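Local coordinates for DNA ligase D 3'-phosphoesterase domain-containing protein (Methanocella paludicola, PDB 5DMP) that probably removes blocking groups from the 3' ends of DNA strands during archaeal non-homologous end joining, acting as a phosphoesterase, at residues Val76-Thr81 / Gly112-Gly117. Sequence-based numbering, arbitrary orientation.
Sequences VWDIGT and GKKLKG
The carboxylate of D78 meets three successive backbone N-H groups of the turn 112-117, a compact example of one buried acid gathering the N-H groups of a loop. D78 OD1 accepts from K113 N at 2.8 Å through its syn lone pair, while D78 OD2 takes L115 N at 2.9 Å from above the carboxylate plane. Between them K114 N makes weak bonds to both oxygens; OD1 also receives a weak bond from I79 N of its own strand, and OD2 is further bonded to the hydroxyl of Y6 on strand 5-12. With CG anti to the backbone N (chi1 -166°), D78 sends this group out from strand 72-84 into the turn that leads to strand 118-123. The turn is itself closed by G112 N, which donates to L115 O.

K114 supplies the second half of the contact. Extended beyond CG, its chain runs over one face of the W77 indole: CD sits 3.6 Å from the centroid of the six-membered ring, and the ammonium stands over the five-membered ring, NZ 3.2 Å from its centroid, as a cation-pi pair. NZ also donates to W77 O at 2.8 Å, in the carbonyl plane on a lone pair, and to the carbonyl oxygens of A152 and D154. A leucine in place of W77 has no aromatic face to offer, and the lysine chain would probably be left less firmly packed, its ammonium held by carbonyl oxygens alone. Opposite I8 of strand 5-12 the strand carries one extra residue, W77 and D78 together making a classic beta bulge, which is consistent with indole and carboxylate both reaching the loop.

The two charges are satisfied separately, D78 OD1 and K114 NZ lying 6.4 Å apart: peptide and hydroxyl dipoles for the carboxylate, carbonyl oxygens and a pi face for the ammonium, rather than a direct salt bridge, probably stabilise them.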
ATOM      1  N   VAL A  76       5.718 -10.359   1.068  1.00 26.67           N
ATOM      2  CA  VAL A  76       6.129  -8.965   0.977  1.00 25.49           C
ATOM      3  C   VAL A  76       6.197  -8.709  -0.507  1.00 25.63           C
ATOM      4  O   VAL A  76       7.116  -9.145  -1.209  1.00 25.78           O
ATOM      5  CB  VAL A  76       7.486  -8.664   1.688  1.00 25.63           C
ATOM      6  CG1 VAL A  76       7.854  -7.195   1.446  1.00 27.23           C
ATOM      7  CG2 VAL A  76       7.272  -8.906   3.205  1.00 23.27           C
ATOM      8  N   TRP A  77       5.162  -8.038  -0.994  1.00 25.36           N
ATOM      9  CA  TRP A  77       4.927  -7.889  -2.408  1.00 27.64           C
ATOM     10  C   TRP A  77       5.684  -6.690  -3.002  1.00 25.71           C
ATOM     11  O   TRP A  77       6.123  -6.747  -4.149  1.00 26.47           O
ATOM     12  CB  TRP A  77       3.372  -7.885  -2.671  1.00 27.86           C
ATOM     13  CG  TRP A  77       2.997  -7.796  -4.152  1.00 26.61           C
ATOM     14  CD1 TRP A  77       2.729  -8.855  -5.018  1.00 27.69           C
ATOM     15  CD2 TRP A  77       2.816  -6.573  -4.932  1.00 26.85           C
ATOM     16  NE1 TRP A  77       2.364  -8.329  -6.289  1.00 28.88           N
ATOM     17  CE2 TRP A  77       2.461  -6.960  -6.259  1.00 27.02           C
ATOM     18  CE3 TRP A  77       2.953  -5.203  -4.635  1.00 26.99           C
ATOM     19  CZ2 TRP A  77       2.212  -6.003  -7.279  1.00 26.88           C
ATOM     20  CZ3 TRP A  77       2.701  -4.233  -5.641  1.00 28.19           C
ATOM     21  CH2 TRP A  77       2.344  -4.675  -6.970  1.00 29.26           C
ATOM     22  N   ASP A  78       5.844  -5.568  -2.256  1.00 22.88           N
ATOM     23  CA  ASP A  78       6.701  -4.500  -2.696  1.00 23.68           C
ATOM     24  C   ASP A  78       7.162  -3.790  -1.435  1.00 24.43           C
ATOM     25  O   ASP A  78       6.485  -3.873  -0.401  1.00 23.98           O
ATOM     26  CB  ASP A  78       5.943  -3.451  -3.562  1.00 27.23           C
ATOM     27  CG  ASP A  78       6.882  -2.525  -4.301  1.00 27.55           C
ATOM     28  OD1 ASP A  78       8.107  -2.830  -4.406  1.00 30.51           O
ATOM     29  OD2 ASP A  78       6.476  -1.423  -4.833  1.00 29.53           O
ATOM     30  N   ILE A  79       8.327  -3.180  -1.475  1.00 26.82           N
ATOM     31  CA  ILE A  79       8.829  -2.489  -0.276  1.00 27.12           C
ATOM     32  C   ILE A  79       9.787  -1.373  -0.752  1.00 26.98           C
ATOM     33  O   ILE A  79      10.382  -1.407  -1.857  1.00 27.42           O
ATOM     34  CB  ILE A  79       9.528  -3.489   0.698  1.00 27.26           C
ATOM     35  CG1 ILE A  79       9.687  -2.853   2.099  1.00 29.02           C
ATOM     36  CG2 ILE A  79      10.894  -3.917   0.073  1.00 28.01           C
ATOM     37  CD1 ILE A  79       9.985  -3.889   3.194  1.00 28.06           C
ATOM     38  N   GLY A  80       9.906  -0.333   0.045  1.00 25.88           N
ATOM     39  CA  GLY A  80      10.845   0.745  -0.247  1.00 28.65           C
ATOM     40  C   GLY A  80      10.538   1.851   0.755  1.00 27.53           C
ATOM     41  O   GLY A  80      10.304   1.603   1.936  1.00 28.66           O
ATOM     42  N   THR A  81      10.562   3.067   0.265  1.00 26.11           N
ATOM     43  CA  THR A  81      10.333   4.234   1.092  1.00 27.06           C
ATOM     44  C   THR A  81       9.355   5.134   0.336  1.00 26.55           C
ATOM     45  O   THR A  81       8.880   4.743  -0.758  1.00 27.18           O
ATOM     46  CB  THR A  81      11.677   5.021   1.324  1.00 31.62           C
ATOM     47  OG1 THR A  81      12.257   5.392   0.072  1.00 31.04           O
ATOM     48  CG2 THR A  81      12.720   4.128   2.084  1.00 37.26           C
ATOM     49  N   GLY A 112       9.322   2.218  -4.566  1.00 26.61           N
ATOM     50  CA  GLY A 112       9.337   0.790  -4.409  1.00 26.94           C
ATOM     51  C   GLY A 112      10.127   0.101  -5.538  1.00 29.31           C
ATOM     52  O   GLY A 112      10.760   0.783  -6.410  1.00 30.31           O
ATOM     53  N   LYS A 113      10.043  -1.221  -5.584  1.00 31.62           N
ATOM     54  CA  LYS A 113      10.574  -1.988  -6.698  1.00 32.67           C
ATOM     55  C   LYS A 113       9.487  -2.195  -7.739  1.00 35.13           C
ATOM     56  O   LYS A 113       9.803  -2.315  -8.936  1.00 39.21           O
ATOM     57  CB  LYS A 113      11.116  -3.353  -6.254  1.00 37.89           C
ATOM     58  CG  LYS A 113      12.127  -3.253  -5.107  1.00 43.86           C
ATOM     59  CD  LYS A 113      13.479  -2.698  -5.551  1.00 58.63           C
ATOM     60  CE  LYS A 113      14.532  -3.805  -5.600  1.00 67.93           C
ATOM     61  NZ  LYS A 113      15.601  -3.403  -6.549  1.00 73.17           N
ATOM     62  N   LYS A 114       8.225  -2.240  -7.321  1.00 28.77           N
ATOM     63  CA  LYS A 114       7.152  -2.458  -8.280  1.00 28.23           C
ATOM     64  C   LYS A 114       6.390  -1.171  -8.585  1.00 35.25           C
ATOM     65  O   LYS A 114       6.001  -0.910  -9.754  1.00 35.49           O
ATOM     66  CB  LYS A 114       6.193  -3.568  -7.878  1.00 29.56           C
ATOM     67  CG  LYS A 114       6.911  -4.965  -7.745  1.00 29.31           C
ATOM     68  CD  LYS A 114       5.919  -6.014  -7.303  1.00 29.95           C
ATOM     69  CE  LYS A 114       6.626  -7.382  -7.061  1.00 26.18           C
ATOM     70  NZ  LYS A 114       5.667  -8.334  -6.431  1.00 27.11           N
ATOM     71  N   LEU A 115       6.120  -0.397  -7.544  1.00 28.43           N
ATOM     72  CA  LEU A 115       5.460   0.913  -7.668  1.00 27.46           C
ATOM     73  C   LEU A 115       6.469   2.005  -7.488  1.00 30.20           C
ATOM     74  O   LEU A 115       7.250   2.009  -6.514  1.00 29.89           O
ATOM     75  CB  LEU A 115       4.357   1.050  -6.591  1.00 28.91           C
ATOM     76  CG  LEU A 115       3.175   0.105  -6.498  1.00 31.05           C
ATOM     77  CD1 LEU A 115       2.148   0.756  -5.579  1.00 28.73           C
ATOM     78  CD2 LEU A 115       2.602  -0.093  -7.936  1.00 33.37           C
ATOM     79  N   LYS A 116       6.528   2.930  -8.442  1.00 28.72           N
ATOM     80  CA  LYS A 116       7.486   4.037  -8.335  1.00 31.49           C
ATOM     81  C   LYS A 116       6.843   5.204  -8.922  1.00 36.69           C
ATOM     82  O   LYS A 116       6.874   5.379 -10.147  1.00 40.61           O
ATOM     83  CB  LYS A 116       8.758   3.881  -9.206  1.00 39.84           C
ATOM     84  CG  LYS A 116       9.467   2.567  -9.285  1.00 50.92           C
ATOM     85  CD  LYS A 116      10.850   2.832  -9.926  1.00 58.40           C
ATOM     86  CE  LYS A 116      11.562   1.525 -10.285  1.00 64.92           C
ATOM     87  NZ  LYS A 116      12.182   0.882  -9.087  1.00 59.39           N
ATOM     88  N   GLY A 117       6.303   6.056  -8.098  1.00 27.27           N
ATOM     89  CA  GLY A 117       5.686   7.271  -8.662  1.00 26.51           C
ATOM     90  C   GLY A 117       4.622   7.789  -7.720  1.00 27.03           C
ATOM     91  O   GLY A 117       4.518   7.314  -6.570  1.00 26.11           O
TER